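Long-range contacts in 1-pyrroline-5-carboxylate dehydrogenase (Thermus thermophilus, PDB 1UZB), which probably catalyses the NAD-dependent oxidation of glutamate semialdehyde, the open form of 1-pyrroline-5-carboxylate, to glutamate in proline breakdown: residues A[53-58]-A[121-126]; A[325-330]-A[424-429]. One frame throughout, in Å; residues are numbered along the deposited sequence.

Contact 1: residues A[53-58]-A[121-126]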
ATOM      1  N   MET A  53      -1.641  27.066  48.036  1.00 16.60           N
ATOM      2  CA  MET A  53      -2.940  26.424  47.888  1.00 16.47           C
ATOM      3  C   MET A  53      -2.909  25.121  48.663  1.00 14.71           C
ATOM      4  O   MET A  53      -1.876  24.458  48.724  1.00 15.28           O
ATOM      5  CB  MET A  53      -3.215  26.108  46.422  1.00 17.20           C
ATOM      6  CG  MET A  53      -3.365  27.309  45.525  1.00 18.20           C
ATOM      7  SD  MET A  53      -3.458  26.743  43.827  1.00 18.30           S
ATOM      8  CE  MET A  53      -5.042  25.892  43.832  1.00 19.12           C
ATOM      9  N   VAL A  54      -4.045  24.746  49.238  1.00 14.07           N
ATOM     10  CA  VAL A  54      -4.132  23.518  50.012  1.00 13.23           C
ATOM     11  C   VAL A  54      -4.992  22.485  49.294  1.00 12.17           C
ATOM     12  O   VAL A  54      -6.041  22.813  48.743  1.00 12.66           O
ATOM     13  CB  VAL A  54      -4.748  23.784  51.402  1.00 13.92           C
ATOM     14  CG1 VAL A  54      -4.674  22.529  52.255  1.00 14.80           C
ATOM     15  CG2 VAL A  54      -4.024  24.935  52.082  1.00 15.16           C
ATOM     16  N   SER A  55      -4.532  21.239  49.287  1.00 10.04           N
ATOM     17  CA  SER A  55      -5.287  20.159  48.663  1.00 10.32           C
ATOM     18  C   SER A  55      -5.699  19.197  49.769  1.00 10.83           C
ATOM     19  O   SER A  55      -4.854  18.632  50.462  1.00 11.78           O
ATOM     20  CB  SER A  55      -4.435  19.429  47.626  1.00 11.53           C
ATOM     21  OG  SER A  55      -5.202  18.431  46.973  1.00 13.58           O
ATOM     22  N   LEU A  56      -7.005  19.018  49.925  1.00 10.26           N
ATOM     23  CA  LEU A  56      -7.543  18.157  50.970  1.00 11.14           C
ATOM     24  C   LEU A  56      -7.929  16.758  50.508  1.00  9.85           C
ATOM     25  O   LEU A  56      -8.137  16.507  49.321  1.00 10.64           O
ATOM     26  CB  LEU A  56      -8.767  18.823  51.599  1.00 12.42           C
ATOM     27  CG  LEU A  56      -8.569  20.247  52.125  1.00 15.16           C
ATOM     28  CD1 LEU A  56      -9.892  20.796  52.628  1.00 16.12           C
ATOM     29  CD2 LEU A  56      -7.532  20.243  53.234  1.00 15.96           C
ATOM     30  N   ASN A  57      -8.017  15.852  51.473  1.00  8.60           N
ATOM     31  CA  ASN A  57      -8.408  14.469  51.229  1.00  8.30           C
ATOM     32  C   ASN A  57      -9.935  14.458  51.335  1.00  7.78           C
ATOM     33  O   ASN A  57     -10.483  14.651  52.415  1.00  7.12           O
ATOM     34  CB  ASN A  57      -7.794  13.579  52.312  1.00  8.06           C
ATOM     35  CG  ASN A  57      -8.216  12.131  52.198  1.00  9.42           C
ATOM     36  OD1 ASN A  57      -9.086  11.780  51.404  1.00  8.02           O
ATOM     37  ND2 ASN A  57      -7.603  11.278  53.010  1.00  8.55           N
ATOM     38  N   PRO A  58     -10.647  14.232  50.220  1.00  5.75           N
ATOM     39  CA  PRO A  58     -12.115  14.223  50.278  1.00  6.14           C
ATOM     40  C   PRO A  58     -12.715  13.124  51.148  1.00  6.25           C
ATOM     41  O   PRO A  58     -13.896  13.183  51.499  1.00  7.00           O
ATOM     42  CB  PRO A  58     -12.522  14.109  48.811  1.00  6.33           C
ATOM     43  CG  PRO A  58     -11.386  13.332  48.203  1.00  6.70           C
ATOM     44  CD  PRO A  58     -10.167  13.964  48.852  1.00  6.17           C
ATOM     45  N   VAL A 121      -6.109   8.238  44.724  1.00  5.51           N
ATOM     46  CA  VAL A 121      -6.971   7.703  45.767  1.00  5.86           C
ATOM     47  C   VAL A 121      -7.157   8.743  46.869  1.00  6.68           C
ATOM     48  O   VAL A 121      -8.282   9.058  47.260  1.00  7.20           O
ATOM     49  CB  VAL A 121      -6.360   6.414  46.377  1.00  5.72           C
ATOM     50  CG1 VAL A 121      -7.135   6.002  47.620  1.00  6.25           C
ATOM     51  CG2 VAL A 121      -6.380   5.290  45.345  1.00  5.68           C
ATOM     52  N   TYR A 122      -6.045   9.285  47.358  1.00  6.62           N
ATOM     53  CA  TYR A 122      -6.088  10.271  48.430  1.00  6.33           C
ATOM     54  C   TYR A 122      -6.506  11.684  48.046  1.00  6.59           C
ATOM     55  O   TYR A 122      -7.224  12.331  48.810  1.00  7.27           O
ATOM     56  CB  TYR A 122      -4.734  10.330  49.147  1.00  6.96           C
ATOM     57  CG  TYR A 122      -4.453   9.117  50.001  1.00  6.92           C
ATOM     58  CD1 TYR A 122      -3.362   8.289  49.738  1.00  7.81           C
ATOM     59  CD2 TYR A 122      -5.294   8.784  51.063  1.00  7.73           C
ATOM     60  CE1 TYR A 122      -3.117   7.159  50.514  1.00  9.38           C
ATOM     61  CE2 TYR A 122      -5.059   7.658  51.842  1.00  8.77           C
ATOM     62  CZ  TYR A 122      -3.969   6.852  51.561  1.00  9.92           C
ATOM     63  OH  TYR A 122      -3.738   5.735  52.330  1.00 13.43           O
ATOM     64  N   GLU A 123      -6.082  12.167  46.879  1.00  5.79           N
ATOM     65  CA  GLU A 123      -6.422  13.536  46.498  1.00  6.09           C
ATOM     66  C   GLU A 123      -7.809  13.761  45.901  1.00  5.99           C
ATOM     67  O   GLU A 123      -8.428  14.798  46.161  1.00  6.00           O
ATOM     68  CB  GLU A 123      -5.376  14.128  45.547  1.00  6.94           C
ATOM     69  CG  GLU A 123      -5.517  15.646  45.436  1.00  8.01           C
ATOM     70  CD  GLU A 123      -4.448  16.313  44.587  1.00  8.79           C
ATOM     71  OE1 GLU A 123      -4.218  17.527  44.791  1.00  8.91           O
ATOM     72  OE2 GLU A 123      -3.850  15.640  43.717  1.00 10.07           O
ATOM     73  N   VAL A 124      -8.296  12.817  45.094  1.00  6.03           N
ATOM     74  CA  VAL A 124      -9.619  12.983  44.499  1.00  6.42           C
ATOM     75  C   VAL A 124     -10.628  11.885  44.833  1.00  6.51           C
ATOM     76  O   VAL A 124     -11.726  11.853  44.281  1.00  6.91           O
ATOM     77  CB  VAL A 124      -9.549  13.177  42.958  1.00  7.24           C
ATOM     78  CG1 VAL A 124      -8.761  14.441  42.634  1.00  7.22           C
ATOM     79  CG2 VAL A 124      -8.921  11.968  42.296  1.00  7.39           C
ATOM     80  N   GLY A 125     -10.254  10.981  45.735  1.00  6.36           N
ATOM     81  CA  GLY A 125     -11.177   9.946  46.166  1.00  6.18           C
ATOM     82  C   GLY A 125     -11.568   8.831  45.219  1.00  5.79           C
ATOM     83  O   GLY A 125     -12.705   8.347  45.264  1.00  6.92           O
ATOM     84  N   LYS A 126     -10.647   8.418  44.359  1.00  5.92           N
ATOM     85  CA  LYS A 126     -10.925   7.316  43.447  1.00  5.53           C
ATOM     86  C   LYS A 126     -10.590   6.019  44.165  1.00  5.10           C
ATOM     87  O   LYS A 126      -9.635   5.974  44.945  1.00  6.58           O
ATOM     88  CB  LYS A 126     -10.054   7.406  42.191  1.00  7.43           C
ATOM     89  CG  LYS A 126     -10.360   8.593  41.317  1.00 10.08           C
ATOM     90  CD  LYS A 126      -9.880   8.380  39.893  1.00  9.38           C
ATOM     91  CE  LYS A 126     -10.451   9.462  38.997  1.00 10.36           C
ATOM     92  NZ  LYS A 126     -10.200   9.216  37.551  1.00 10.06           N
TER
HETATM   93  O   HOH W   1      -9.454   9.818  49.546  1.00  7.47           O

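Contact 2: residues A[325-330]-A[424-429]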
ATOM      1  N   ALA A 325     -23.449   7.382  33.083  1.00  3.89           N
ATOM      2  CA  ALA A 325     -24.855   7.186  32.768  1.00  4.36           C
ATOM      3  C   ALA A 325     -25.660   7.875  33.867  1.00  5.28           C
ATOM      4  O   ALA A 325     -25.681   7.413  35.006  1.00  5.76           O
ATOM      5  CB  ALA A 325     -25.194   5.702  32.729  1.00  5.96           C
ATOM      6  N   SER A 326     -26.296   8.994  33.528  1.00  4.58           N
ATOM      7  CA  SER A 326     -27.120   9.717  34.491  1.00  3.97           C
ATOM      8  C   SER A 326     -28.595   9.542  34.139  1.00  5.32           C
ATOM      9  O   SER A 326     -29.479   9.972  34.883  1.00  5.65           O
ATOM     10  CB  SER A 326     -26.752  11.206  34.523  1.00  5.50           C
ATOM     11  OG  SER A 326     -26.859  11.805  33.246  1.00  5.89           O
ATOM     12  N   ARG A 327     -28.858   8.916  32.995  1.00  4.62           N
ATOM     13  CA  ARG A 327     -30.222   8.648  32.562  1.00  4.12           C
ATOM     14  C   ARG A 327     -30.332   7.184  32.159  1.00  4.57           C
ATOM     15  O   ARG A 327     -29.445   6.650  31.488  1.00  5.09           O
ATOM     16  CB  ARG A 327     -30.616   9.527  31.367  1.00  5.65           C
ATOM     17  CG  ARG A 327     -30.640  11.023  31.647  1.00  5.97           C
ATOM     18  CD  ARG A 327     -31.176  11.785  30.440  1.00  5.95           C
ATOM     19  NE  ARG A 327     -30.315  11.614  29.273  1.00  5.44           N
ATOM     20  CZ  ARG A 327     -30.728  11.716  28.014  1.00  5.42           C
ATOM     21  NH1 ARG A 327     -29.863  11.542  27.023  1.00  5.53           N
ATOM     22  NH2 ARG A 327     -32.003  11.977  27.741  1.00  6.61           N
ATOM     23  N   LEU A 328     -31.405   6.534  32.597  1.00  4.80           N
ATOM     24  CA  LEU A 328     -31.673   5.141  32.248  1.00  4.93           C
ATOM     25  C   LEU A 328     -33.046   5.173  31.591  1.00  5.07           C
ATOM     26  O   LEU A 328     -34.048   5.444  32.250  1.00  5.76           O
ATOM     27  CB  LEU A 328     -31.696   4.250  33.494  1.00  5.79           C
ATOM     28  CG  LEU A 328     -32.053   2.786  33.220  1.00  4.54           C
ATOM     29  CD1 LEU A 328     -31.052   2.171  32.247  1.00  6.20           C
ATOM     30  CD2 LEU A 328     -32.065   2.018  34.525  1.00  5.56           C
ATOM     31  N   ILE A 329     -33.078   4.937  30.283  1.00  4.64           N
ATOM     32  CA  ILE A 329     -34.319   4.967  29.513  1.00  5.46           C
ATOM     33  C   ILE A 329     -34.770   3.540  29.259  1.00  6.32           C
ATOM     34  O   ILE A 329     -34.117   2.787  28.538  1.00  5.49           O
ATOM     35  CB  ILE A 329     -34.100   5.705  28.175  1.00  4.31           C
ATOM     36  CG1 ILE A 329     -33.591   7.124  28.447  1.00  5.71           C
ATOM     37  CG2 ILE A 329     -35.398   5.761  27.383  1.00  6.51           C
ATOM     38  CD1 ILE A 329     -33.098   7.845  27.210  1.00  6.44           C
ATOM     39  N   LEU A 330     -35.895   3.169  29.860  1.00  5.51           N
ATOM     40  CA  LEU A 330     -36.416   1.816  29.734  1.00  6.35           C
ATOM     41  C   LEU A 330     -37.731   1.746  28.978  1.00  7.13           C
ATOM     42  O   LEU A 330     -38.666   2.483  29.290  1.00  7.02           O
ATOM     43  CB  LEU A 330     -36.618   1.215  31.128  1.00  6.53           C
ATOM     44  CG  LEU A 330     -35.400   1.262  32.058  1.00  5.41           C
ATOM     45  CD1 LEU A 330     -35.768   0.783  33.459  1.00  5.42           C
ATOM     46  CD2 LEU A 330     -34.292   0.403  31.471  1.00  6.12           C
ATOM     47  N   SER A 424     -31.326   8.958  36.950  1.00  5.51           N
ATOM     48  CA  SER A 424     -32.722   9.285  36.653  1.00  5.79           C
ATOM     49  C   SER A 424     -33.278   8.257  35.673  1.00  5.54           C
ATOM     50  O   SER A 424     -32.767   8.109  34.562  1.00  6.03           O
ATOM     51  CB  SER A 424     -32.824  10.684  36.039  1.00  6.59           C
ATOM     52  OG  SER A 424     -32.456  11.688  36.972  1.00  7.91           O
ATOM     53  N   VAL A 425     -34.329   7.555  36.084  1.00  6.08           N
ATOM     54  CA  VAL A 425     -34.940   6.527  35.250  1.00  5.86           C
ATOM     55  C   VAL A 425     -36.195   7.058  34.578  1.00  6.33           C
ATOM     56  O   VAL A 425     -37.107   7.571  35.237  1.00  6.03           O
ATOM     57  CB  VAL A 425     -35.284   5.279  36.084  1.00  5.75           C
ATOM     58  CG1 VAL A 425     -35.791   4.164  35.183  1.00  7.87           C
ATOM     59  CG2 VAL A 425     -34.049   4.822  36.852  1.00  6.71           C
ATOM     60  N   ILE A 426     -36.223   6.925  33.258  1.00  6.65           N
ATOM     61  CA  ILE A 426     -37.319   7.403  32.426  1.00  7.03           C
ATOM     62  C   ILE A 426     -37.991   6.219  31.738  1.00  7.14           C
ATOM     63  O   ILE A 426     -37.326   5.398  31.112  1.00  7.01           O
ATOM     64  CB  ILE A 426     -36.772   8.387  31.366  1.00  7.61           C
ATOM     65  CG1 ILE A 426     -35.981   9.501  32.060  1.00  9.16           C
ATOM     66  CG2 ILE A 426     -37.912   8.962  30.540  1.00  8.17           C
ATOM     67  CD1 ILE A 426     -35.127  10.343  31.124  1.00  8.21           C
ATOM     68  N   ARG A 427     -39.310   6.133  31.865  1.00  7.51           N
ATOM     69  CA  ARG A 427     -40.076   5.049  31.265  1.00  8.24           C
ATOM     70  C   ARG A 427     -40.714   5.514  29.960  1.00  9.11           C
ATOM     71  O   ARG A 427     -41.425   6.518  29.935  1.00 10.13           O
ATOM     72  CB  ARG A 427     -41.157   4.588  32.249  1.00  9.53           C
ATOM     73  CG  ARG A 427     -42.048   3.463  31.745  1.00 11.18           C
ATOM     74  CD  ARG A 427     -42.846   2.851  32.888  1.00 12.83           C
ATOM     75  NE  ARG A 427     -43.777   3.804  33.488  1.00 13.02           N
ATOM     76  CZ  ARG A 427     -44.978   4.094  32.996  1.00 14.95           C
ATOM     77  NH1 ARG A 427     -45.753   4.977  33.612  1.00 16.69           N
ATOM     78  NH2 ARG A 427     -45.414   3.491  31.898  1.00 16.51           N
ATOM     79  N   VAL A 428     -40.450   4.785  28.878  1.00  7.80           N
ATOM     80  CA  VAL A 428     -40.991   5.127  27.565  1.00  9.17           C
ATOM     81  C   VAL A 428     -41.737   3.933  26.976  1.00  8.33           C
ATOM     82  O   VAL A 428     -41.557   2.802  27.423  1.00  8.98           O
ATOM     83  CB  VAL A 428     -39.867   5.582  26.598  1.00  7.13           C
ATOM     84  CG1 VAL A 428     -39.133   6.778  27.186  1.00  9.43           C
ATOM     85  CG2 VAL A 428     -38.888   4.444  26.345  1.00  7.53           C
ATOM     86  N   LYS A 429     -42.571   4.185  25.970  1.00 10.51           N
ATOM     87  CA  LYS A 429     -43.371   3.126  25.364  1.00 11.32           C
ATOM     88  C   LYS A 429     -42.614   2.138  24.488  1.00 11.62           C
ATOM     89  O   LYS A 429     -42.806   0.926  24.608  1.00 14.73           O
ATOM     90  CB  LYS A 429     -44.523   3.726  24.551  1.00 14.66           C
ATOM     91  CG  LYS A 429     -45.404   2.673  23.889  1.00 18.80           C
ATOM     92  CD  LYS A 429     -46.568   3.279  23.114  1.00 20.73           C
ATOM     93  CE  LYS A 429     -46.108   4.044  21.880  1.00 22.89           C
ATOM     94  NZ  LYS A 429     -45.358   5.285  22.216  1.00 25.27           N
TER
HETATM   95  O   HOH W   2     -29.557  12.029  36.751  1.00  7.71           O

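Contact 1: residues A[53-58]-A[121-126]
Ser55 makes the one direct hydrogen bond between edge strand 52-57 and the end of helix 113-124, giving its hydroxyl proton to Glu123, with 2.6 Å from OG to OE1. The serine reaches it because OG stands anti to the backbone N (chi1 -177°), and the glutamate comes to meet it on an extended chain although its CB sets out away from the strand. OE1 takes the proton on its anti lone pair, turned away from OE2, and also accepts from Val214 N, while OE2 accepts from Val215 N. Three donors thus grip a buried carboxylate, which probably spreads its charge and would favour the ionised form. Leu56 has its CB directed away and comes near the helix through its carbonyl oxygen. At Asn57 the backbone approaches the helix, CA lying 3.4 Å from Tyr122 O in a CA-H...O contact. The amide of Asn57 stands almost upright to the Tyr122 ring, their planes 83° apart, and ND2 comes to the ring edge 3.9 Å from CD2. OD1 accepts from Ser59 N and is linked by water 1 to Val121 O, whereas ND2 bonds to Glu63. Pro58 then brings the CG and CD side of its ring against the helix end: CD sits 3.3 Å from Glu123 O and CG 3.6 Å from Gly125 N. Gly125 leaves the helix with phi of 70°, and a CB there would lie tight against CG of the proline. The first turn of helix 213-226 supplies the two valine amides that hold the carboxylate. Strand 64-69 lies beside strand 52-57, while the end of helix 113-124 meets helix 213-226 through Glu123 and helix 17-32 through Val121 and Tyr122.

Contact 2: residues A[325-330]-A[424-429]
Segments 325-330 and 424-428 run parallel, their axes 4.6 Å apart at closest and 22° askew, and are joined by five backbone hydrogen bonds that alternate in direction from Ser424 N to Ser326 O through to Val428 N to Leu330 O. Water 2 also donates to Ser326 O and hydrogen-bonds to Ser424 OG, which has a further partner in Ile413 O. On one face Val425 touches both Leu328 and Leu330 of the neighbouring strand. Its CG2 lies alongside Leu328, 4.1 Å from CB, while CG1, anti to the backbone N (chi1 -174°), leans across to Leu330 CD1 at 3.8 Å. Replacing Val425 with an alanine would probably open a gap beside both leucines and take from Leu330 CD1 its neighbour on this strand. The other face carries Arg327, Ile329 and Ile426. CG2 of Ile329 faces both methyls of Val428, CG1 and CG2 each 3.9 Å from it, and CD1 of Ile329 lies 4.3 Å above one face of the Arg327 guanidinium, toward the rim. The Arg327 guanidinium, on a chain bent at chi3, hydrogen-bonds to the carbonyls of Val437 and Ala438 near the end of helix 431-439. Helix 332-346 covers the leucine face, with Tyr335 and Val338 against Leu330. Parallel strands flanked by helices on both faces make an alpha/beta core: here the peptide groups satisfy one another along the seam, branched aliphatic groups fill both sides, and the arginine's charge is carried to carbonyl oxygens of the adjoining helix.

How the contacts relate
Contact 1 and contact 2 exemplify two ways in which one aldehyde dehydrogenase chain joins distant segments: a strand set on a helix end by side chains and a proline ring, and two strands zipped through their backbones. They lie far apart, with centres about 33 Å and nearest atoms about 14 Å from each other, and do not touch. Contact 1 also closes in sequence before contact 2 opens. The small mixed sheet of 53-58 is separate from the seven-stranded sheet of 325-330 and 424-429. In aldehyde dehydrogenases the sheet of contact 2 belongs to the catalytic domain, which carries the nucleophilic cysteine, although neither contact holds a bound ligand.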